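Side-chain contact in hemolysin-related protein (Vibrio cholerae serotype O1, PDB 6MLT), which forms part of the extracellular biofilm matrix, where it probably contributes to adhesion by binding carbohydrate, and binds calcium and other metal ions: residues A[455-458]-A[459-463]. Numbering follows the deposited sequence.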
ATOM      1  N   MET A 455      -6.480  16.721   1.892  1.00 18.79           N
ATOM      2  CA  MET A 455      -6.438  15.641   0.916  1.00 17.48           C
ATOM      3  C   MET A 455      -5.880  16.179  -0.393  1.00 16.89           C
ATOM      4  O   MET A 455      -6.352  17.205  -0.897  1.00 18.29           O
ATOM      5  CB  MET A 455      -7.836  15.066   0.685  1.00 20.62           C
ATOM      6  CG  MET A 455      -7.936  14.035  -0.441  1.00 19.69           C
ATOM      7  SD  MET A 455      -7.231  12.445   0.016  1.00 19.03           S
ATOM      8  CE  MET A 455      -8.430  11.897   1.230  1.00 19.37           C
ATOM      9  N   TYR A 456      -4.888  15.482  -0.939  1.00 16.18           N
ATOM     10  CA  TYR A 456      -4.265  15.824  -2.211  1.00 19.12           C
ATOM     11  C   TYR A 456      -4.467  14.700  -3.221  1.00 19.25           C
ATOM     12  O   TYR A 456      -4.491  13.521  -2.859  1.00 18.41           O
ATOM     13  CB  TYR A 456      -2.764  16.078  -2.025  1.00 18.16           C
ATOM     14  CG  TYR A 456      -2.466  17.412  -1.384  1.00 19.98           C
ATOM     15  CD1 TYR A 456      -2.532  17.574  -0.007  1.00 20.56           C
ATOM     16  CD2 TYR A 456      -2.148  18.520  -2.157  1.00 20.98           C
ATOM     17  CE1 TYR A 456      -2.272  18.795   0.578  1.00 21.73           C
ATOM     18  CE2 TYR A 456      -1.887  19.748  -1.575  1.00 20.13           C
ATOM     19  CZ  TYR A 456      -1.956  19.879  -0.213  1.00 20.89           C
ATOM     20  OH  TYR A 456      -1.700  21.095   0.383  1.00 20.96           O
ATOM     21  N   ASP A 457      -4.591  15.063  -4.500  1.00 17.54           N
ATOM     22  CA  ASP A 457      -4.590  14.041  -5.539  1.00 19.10           C
ATOM     23  C   ASP A 457      -3.146  13.687  -5.917  1.00 21.45           C
ATOM     24  O   ASP A 457      -2.176  14.242  -5.387  1.00 20.70           O
ATOM     25  CB  ASP A 457      -5.430  14.484  -6.743  1.00 23.35           C
ATOM     26  CG  ASP A 457      -4.804  15.618  -7.542  1.00 28.48           C
ATOM     27  OD1 ASP A 457      -3.608  15.933  -7.374  1.00 29.79           O
ATOM     28  OD2 ASP A 457      -5.543  16.202  -8.363  1.00 30.93           O
ATOM     29  N   ALA A 458      -2.997  12.732  -6.837  1.00 22.52           N
ATOM     30  CA  ALA A 458      -1.668  12.225  -7.170  1.00 22.09           C
ATOM     31  C   ALA A 458      -0.763  13.290  -7.780  1.00 25.14           C
ATOM     32  O   ALA A 458       0.466  13.144  -7.732  1.00 24.25           O
ATOM     33  CB  ALA A 458      -1.787  11.038  -8.128  1.00 24.02           C
ATOM     34  N   GLN A 459      -1.334  14.352  -8.341  1.00 23.68           N
ATOM     35  CA  GLN A 459      -0.574  15.407  -8.999  1.00 26.84           C
ATOM     36  C   GLN A 459      -0.240  16.568  -8.075  1.00 26.41           C
ATOM     37  O   GLN A 459       0.423  17.512  -8.510  1.00 26.68           O
ATOM     38  CB  GLN A 459      -1.347  15.943 -10.211  1.00 30.37           C
ATOM     39  CG  GLN A 459      -1.378  15.002 -11.403  1.00 38.89           C
ATOM     40  CD  GLN A 459      -2.211  13.762 -11.154  1.00 50.83           C
ATOM     41  OE1 GLN A 459      -3.355  13.846 -10.700  1.00 50.83           O
ATOM     42  NE2 GLN A 459      -1.640  12.601 -11.449  1.00 60.86           N
ATOM     43  N   GLY A 460      -0.687  16.535  -6.825  1.00 26.28           N
ATOM     44  CA  GLY A 460      -0.392  17.608  -5.901  1.00 23.10           C
ATOM     45  C   GLY A 460      -1.436  18.698  -5.832  1.00 22.88           C
ATOM     46  O   GLY A 460      -1.171  19.744  -5.229  1.00 24.48           O
ATOM     47  N   ASN A 461      -2.603  18.498  -6.431  1.00 23.03           N
ATOM     48  CA  ASN A 461      -3.711  19.432  -6.269  1.00 22.78           C
ATOM     49  C   ASN A 461      -4.446  19.112  -4.980  1.00 21.83           C
ATOM     50  O   ASN A 461      -4.787  17.953  -4.727  1.00 23.46           O
ATOM     51  CB  ASN A 461      -4.685  19.348  -7.443  1.00 23.72           C
ATOM     52  CG  ASN A 461      -4.004  19.482  -8.774  1.00 27.69           C
ATOM     53  OD1 ASN A 461      -4.054  18.569  -9.605  1.00 31.63           O
ATOM     54  ND2 ASN A 461      -3.357  20.615  -8.990  1.00 24.23           N
ATOM     55  N   LYS A 462      -4.703  20.136  -4.173  1.00 23.34           N
ATOM     56  CA  LYS A 462      -5.486  19.935  -2.962  1.00 22.23           C
ATOM     57  C   LYS A 462      -6.951  19.735  -3.326  1.00 21.69           C
ATOM     58  O   LYS A 462      -7.540  20.547  -4.044  1.00 22.14           O
ATOM     59  CB  LYS A 462      -5.338  21.126  -2.022  1.00 24.46           C
ATOM     60  CG  LYS A 462      -6.012  20.917  -0.669  1.00 21.41           C
ATOM     61  CD  LYS A 462      -5.461  21.864   0.376  1.00 22.74           C
ATOM     62  CE  LYS A 462      -5.944  23.278   0.153  1.00 28.85           C
ATOM     63  NZ  LYS A 462      -5.053  24.275   0.832  1.00 32.72           N
ATOM     64  N   VAL A 463      -7.534  18.649  -2.832  1.00 18.52           N
ATOM     65  CA  VAL A 463      -8.927  18.330  -3.119  1.00 21.06           C
ATOM     66  C   VAL A 463      -9.859  18.935  -2.081  1.00 22.46           C
ATOM     67  O   VAL A 463     -10.909  19.477  -2.428  1.00 21.69           O
ATOM     68  CB  VAL A 463      -9.105  16.801  -3.206  1.00 20.69           C
ATOM     69  CG1 VAL A 463     -10.537  16.452  -3.593  1.00 23.15           C
ATOM     70  CG2 VAL A 463      -8.115  16.201  -4.202  1.00 22.72           C
TER
HETATM   71  O   HOH W   1      -2.190  23.478  -0.574  1.00 31.26           O
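Asp457 turns its carboxylate toward the backbone N-H groups of the following turn, and its OD1 accepts from Gln459 N (2.9 Å), forming an Asx turn, and from Asn461 N (2.9 Å). The two donors reach the oxygen from opposite faces of the carboxylate plane, the Gln459 bond being the more bent (130° at its hydrogen). Asp457 can do this because CG sits between its own backbone N and carbonyl carbon (chi1 70°), a rotation that brings OD1 to the N-H groups of Gln459 and Asn461. Gly460 N donates to Asp457 O (3.1 Å), closing a type I turn from Asp457 to Gly460; phi is positive at Gly460 (93°), a conformation readily adopted by glycine. This is the tip of the antiparallel beta hairpin of strands 452-457 and 462-467, the latter an outermost strand of a four-stranded antiparallel sheet consistent with a beta-propeller blade. Nearly straight bonds from Asp457 N to Asn461 O (2.9 Å) and from Val463 N to Met455 O (2.7 Å) flank the non-hydrogen-bonded pair Tyr456-Lys462. On the face carrying that pair, Lys462 CB makes a CH-pi contact over the Tyr456 ring, 4.2 Å from its centroid, while a water binds Tyr456 OH and, weakly, Lys462 NZ. Farther out, Tyr456 rests on Tyr447 of strand 443-448, and Ala458 O accepts hydrogen bonds from Trp264 NE1 and Lys263 NZ, tying the turn to strand 262-266.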